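Local coordinates for 3-dehydroquinate dehydratase (Clostridium difficile, PDB 4H3D), which catalyses the cis-dehydration of 3-dehydroquinate to 3-dehydroshikimate, the third step of the chorismate pathway, through an imine intermediate, at residues G213-S216 / R217-E221; Q240-F243 / K244-N247. One frame throughout, in Å; residues are numbered along the deposited sequence.

Contact 1: residues G213-S216 / R217-E221. With SHL (5-hydroxy-6-methyl-4-oxo-4H-pyran-2-carboxylic acid), chain I.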
loop_
_atom_site.group_PDB
_atom_site.type_symbol
_atom_site.label_atom_id
_atom_site.label_comp_id
_atom_site.label_asym_id
_atom_site.label_seq_id
_atom_site.Cartn_x
_atom_site.Cartn_y
_atom_site.Cartn_z
ATOM N N GLY B 213 -7.491 -3.609 -5.563
ATOM C CA GLY B 213 -7.167 -2.193 -5.705
ATOM C C GLY B 213 -6.893 -1.408 -4.433
ATOM O O GLY B 213 -6.618 -0.217 -4.504
ATOM N N VAL B 214 -6.923 -2.077 -3.285
ATOM C CA VAL B 214 -6.779 -1.401 -1.972
ATOM C C VAL B 214 -5.527 -0.536 -1.822
ATOM O O VAL B 214 -5.579 0.505 -1.166
ATOM C CB VAL B 214 -6.870 -2.404 -0.818
ATOM C CG1 VAL B 214 -6.564 -1.724 0.519
ATOM C CG2 VAL B 214 -8.257 -3.039 -0.800
ATOM N N ILE B 215 -4.415 -0.945 -2.428
ATOM C CA ILE B 215 -3.194 -0.134 -2.387
ATOM C C ILE B 215 -3.493 1.297 -2.798
ATOM O O ILE B 215 -2.896 2.258 -2.271
ATOM C CB ILE B 215 -2.072 -0.718 -3.335
ATOM C CG1 ILE B 215 -0.795 0.144 -3.293
ATOM C CG2 ILE B 215 -2.566 -0.828 -4.787
ATOM C CD1 ILE B 215 0.340 -0.351 -4.248
ATOM N N SER B 216 -4.427 1.448 -3.741
ATOM C CA SER B 216 -4.784 2.762 -4.251
ATOM C C SER B 216 -5.422 3.650 -3.181
ATOM O O SER B 216 -5.506 4.864 -3.373
ATOM C CB SER B 216 -5.729 2.647 -5.434
ATOM O OG SER B 216 -7.011 2.200 -5.023
ATOM N N ARG B 217 -5.889 3.045 -2.091
ATOM C CA ARG B 217 -6.508 3.789 -0.986
ATOM C C ARG B 217 -5.473 4.172 0.046
ATOM O O ARG B 217 -5.746 5.002 0.931
ATOM C CB ARG B 217 -7.553 2.942 -0.264
ATOM C CG ARG B 217 -8.656 2.463 -1.132
ATOM C CD ARG B 217 -9.694 1.702 -0.330
ATOM N NE ARG B 217 -10.744 1.187 -1.206
ATOM C CZ ARG B 217 -11.910 1.787 -1.442
ATOM N NH1 ARG B 217 -12.219 2.943 -0.855
ATOM N NH2 ARG B 217 -12.780 1.218 -2.260
ATOM N N LEU B 218 -4.290 3.564 -0.056
ATOM C CA LEU B 218 -3.252 3.752 0.954
ATOM C C LEU B 218 -2.130 4.667 0.540
ATOM O O LEU B 218 -1.538 5.316 1.393
ATOM C CB LEU B 218 -2.614 2.388 1.299
ATOM C CG LEU B 218 -3.532 1.240 1.732
ATOM C CD1 LEU B 218 -2.717 -0.002 2.028
ATOM C CD2 LEU B 218 -4.343 1.632 2.960
ATOM N N CYS B 219 -1.847 4.729 -0.755
ATOM C CA CYS B 219 -0.634 5.383 -1.246
ATOM C C CYS B 219 -0.811 6.757 -1.884
ATOM O O CYS B 219 0.002 7.164 -2.718
ATOM C CB CYS B 219 0.044 4.450 -2.252
ATOM S SG CYS B 219 -0.937 4.222 -3.741
ATOM N N GLY B 220 -1.848 7.478 -1.484
ATOM C CA GLY B 220 -2.106 8.802 -2.019
ATOM C C GLY B 220 -0.986 9.809 -1.849
ATOM O O GLY B 220 -0.722 10.613 -2.750
ATOM N N GLU B 221 -0.301 9.771 -0.711
ATOM C CA GLU B 221 0.746 10.744 -0.470
ATOM C C GLU B 221 1.869 10.611 -1.479
ATOM O O GLU B 221 2.463 11.602 -1.883
ATOM C CB GLU B 221 1.278 10.656 0.969
ATOM C CG GLU B 221 2.153 11.816 1.354
ATOM C CD GLU B 221 2.450 11.868 2.839
ATOM O OE1 GLU B 221 3.461 12.501 3.220
ATOM O OE2 GLU B 221 1.684 11.275 3.624
HETATM O OAD SHL I . -14.652 3.982 -1.369
HETATM C CAH SHL I . -15.213 3.526 -2.397
HETATM O OAA SHL I . -15.287 2.287 -2.598
HETATM C CAK SHL I . -15.780 4.461 -3.348
HETATM O OAG SHL I . -15.661 5.864 -3.072
HETATM C CAF SHL I . -16.371 6.779 -3.876
HETATM C CAL SHL I . -16.363 8.090 -3.528
HETATM C CAJ SHL I . -17.103 6.275 -4.892
HETATM O OAC SHL I . -17.809 7.102 -5.659
HETATM C CAI SHL I . -17.132 4.935 -5.157
HETATM C CAE SHL I . -16.479 4.041 -4.405
HETATM O OAB SHL I . -17.829 4.481 -6.187
#
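Arg217 N donates to Val214 O at 2.7 Å, closing a turn that serves both the fold and the binding site. The next carbonyl is gripped twice, Ile215 O accepting from Leu218 N at 2.9 Å and from Cys219 N at 3.1 Å. Ahead of these bonds, Ser216 OG donates to Gly213 O at 2.5 Å and Ser216 N adds a second bond to that oxygen. Apolar contact is looser, Val214 CG1 lying 4.4 Å from Leu218 CG; on the solvent side, the partly exposed Glu221 has no part in the turn and hydrogen-bonds His254 through OE1. Ile215 and Cys219 pack on helix 182-199 and on Ile215 of the second subunit. With CG anti to the carbonyl carbon (chi1 -59°) and the chain extended to NE, Arg217 carries its guanidinium to the ligand. There NH1 donates to SHL OAD and NH2 to SHL OAA, each at 2.7 Å and almost straight (175° and 172°). This paired arginine-carboxylate grip, on the short helix following strand 205-208 of the TIM barrel, belongs to the substrate site of type I dehydroquinase.

Contact 2: residues Q240-F243 / K244-N247. With SHL (5-hydroxy-6-methyl-4-oxo-4H-pyran-2-carboxylic acid), chain I.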
loop_
_atom_site.group_PDB
_atom_site.type_symbol
_atom_site.label_atom_id
_atom_site.label_comp_id
_atom_site.label_asym_id
_atom_site.label_seq_id
_atom_site.Cartn_x
_atom_site.Cartn_y
_atom_site.Cartn_z
ATOM N N GLN B 240 -12.844 -2.780 1.052
ATOM C CA GLN B 240 -12.998 -1.601 1.912
ATOM C C GLN B 240 -12.067 -1.723 3.120
ATOM O O GLN B 240 -11.693 -2.821 3.516
ATOM C CB GLN B 240 -14.438 -1.491 2.413
ATOM C CG GLN B 240 -15.509 -1.351 1.319
ATOM C CD GLN B 240 -15.553 0.030 0.663
ATOM O OE1 GLN B 240 -14.968 1.001 1.158
ATOM N NE2 GLN B 240 -16.272 0.119 -0.450
ATOM N N ILE B 241 -11.704 -0.588 3.698
ATOM C CA ILE B 241 -10.834 -0.557 4.869
ATOM C C ILE B 241 -11.529 0.342 5.895
ATOM O O ILE B 241 -11.976 1.431 5.547
ATOM C CB ILE B 241 -9.403 -0.052 4.486
ATOM C CG1 ILE B 241 -8.506 0.091 5.716
ATOM C CG2 ILE B 241 -9.463 1.271 3.772
ATOM C CD1 ILE B 241 -7.068 0.423 5.357
ATOM N N SER B 242 -11.666 -0.124 7.139
ATOM C CA SER B 242 -12.329 0.695 8.170
ATOM C C SER B 242 -11.466 1.937 8.359
ATOM O O SER B 242 -10.223 1.865 8.265
ATOM C CB SER B 242 -12.478 -0.065 9.477
ATOM O OG SER B 242 -11.234 -0.176 10.133
ATOM N N PHE B 243 -12.104 3.062 8.639
ATOM C CA PHE B 243 -11.398 4.342 8.680
ATOM C C PHE B 243 -10.310 4.444 9.747
ATOM O O PHE B 243 -9.316 5.150 9.544
ATOM C CB PHE B 243 -12.389 5.526 8.747
ATOM C CG PHE B 243 -13.005 5.750 10.098
ATOM C CD1 PHE B 243 -12.390 6.586 11.016
ATOM C CD2 PHE B 243 -14.214 5.164 10.436
ATOM C CE1 PHE B 243 -12.957 6.807 12.261
ATOM C CE2 PHE B 243 -14.783 5.383 11.675
ATOM C CZ PHE B 243 -14.156 6.203 12.586
ATOM N N LYS B 244 -10.478 3.733 10.859
ATOM C CA LYS B 244 -9.470 3.737 11.935
ATOM C C LYS B 244 -8.182 3.096 11.428
ATOM O O LYS B 244 -7.079 3.627 11.613
ATOM C CB LYS B 244 -9.964 2.972 13.164
ATOM C CG LYS B 244 -11.176 3.581 13.843
ATOM C CD LYS B 244 -11.664 2.720 15.011
ATOM C CE LYS B 244 -12.984 3.230 15.553
ATOM N NZ LYS B 244 -13.439 2.468 16.765
ATOM N N GLU B 245 -8.332 1.952 10.781
ATOM C CA GLU B 245 -7.188 1.230 10.257
ATOM C C GLU B 245 -6.557 1.994 9.093
ATOM O O GLU B 245 -5.337 1.982 8.916
ATOM C CB GLU B 245 -7.600 -0.193 9.880
ATOM C CG GLU B 245 -8.057 -0.995 11.111
ATOM C CD GLU B 245 -8.416 -2.439 10.813
ATOM O OE1 GLU B 245 -8.638 -2.775 9.633
ATOM O OE2 GLU B 245 -8.486 -3.240 11.775
ATOM N N LEU B 246 -7.382 2.697 8.322
ATOM C CA LEU B 246 -6.883 3.491 7.214
ATOM C C LEU B 246 -6.059 4.656 7.775
ATOM O O LEU B 246 -4.984 4.992 7.248
ATOM C CB LEU B 246 -8.054 3.989 6.356
ATOM C CG LEU B 246 -7.744 4.760 5.077
ATOM C CD1 LEU B 246 -6.819 3.951 4.214
ATOM C CD2 LEU B 246 -9.066 5.125 4.305
ATOM N N ASN B 247 -6.546 5.259 8.855
ATOM C CA ASN B 247 -5.822 6.354 9.495
ATOM C C ASN B 247 -4.432 5.887 9.948
ATOM O O ASN B 247 -3.440 6.573 9.728
ATOM C CB ASN B 247 -6.593 6.919 10.699
ATOM C CG ASN B 247 -5.959 8.198 11.244
ATOM O OD1 ASN B 247 -5.865 9.201 10.540
ATOM N ND2 ASN B 247 -5.542 8.167 12.499
HETATM O OAD SHL I . -14.652 3.982 -1.369
HETATM C CAH SHL I . -15.213 3.526 -2.397
HETATM O OAA SHL I . -15.287 2.287 -2.598
HETATM C CAK SHL I . -15.780 4.461 -3.348
HETATM O OAG SHL I . -15.661 5.864 -3.072
HETATM C CAF SHL I . -16.371 6.779 -3.876
HETATM C CAL SHL I . -16.363 8.090 -3.528
HETATM C CAJ SHL I . -17.103 6.275 -4.892
HETATM O OAC SHL I . -17.809 7.102 -5.659
HETATM C CAI SHL I . -17.132 4.935 -5.157
HETATM C CAE SHL I . -16.479 4.041 -4.405
HETATM O OAB SHL I . -17.829 4.481 -6.187
HETATM O O HOH W 1 -10.403 -2.566 7.750
#
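In Ile241 CG1 lies anti to the backbone N (chi1 176°), and the chain runs straight on to CD1, which reaches Leu246. The two side chains meet at about a right angle, Ile241 CD1 resting 3.7 Å from Leu246 CD1 and also against Leu246 CA, while Ile241 CG2 sits beside both Leu246 methyls. Phe243 takes a different rotamer, with CG between the backbone N and the carbonyl carbon (chi1 77°). Its ring stands next to Lys244, whose CG lies over one face, 4.2 Å from the centroid and offset toward the rim, a CH-pi contact to the aliphatic part of an otherwise exposed lysine. The Phe243 side chain also touches Val24 and Ala44. Ser242 is the N-cap of helix 243-256, the last helix of the TIM barrel. Its carbonyl O receives Leu246 N at 3.0 Å, and Phe243 O receives Asn247 N at 2.9 Å. Ser242 and Glu245 occupy the positions of a capping box, but a water joins them: it accepts from Ser242 N at 2.8 Å and donates to Glu245 OE1 at 2.6 Å. Glu245 CG comes within 3.4 Å of Ser242 OG. The side chain of Asn247 hydrogen-bonds through OD1 to Arg19 NH1. Upstream, Gln240 reaches the ligand rather than the helix; in one of two modelled conformers NE2 donates to SHL OAA at 3.2 Å, a bond bent at 141°.

How the contacts relate
Contacts 1 and 2 follow one another along the chain, their centres about 12 Å apart, and both reach the same ligand carboxylate. Its oxygen OAA is the acceptor they share, and the two side chains that serve it also pack together, Arg217 NH1 lying 3.9 Å from Gln240 OE1 in the modelled conformer. Behind this polar end the apolar parts join: Leu218 CD2 lies 3.6 Å from Leu246 CD1 and 3.8 Å from Ile241 CD1, where helix 215-218 meets the start of helix 243-256. His147 and Arg86 add further hydrogen bonds to the ligand, and the second subunit packs against both contacts.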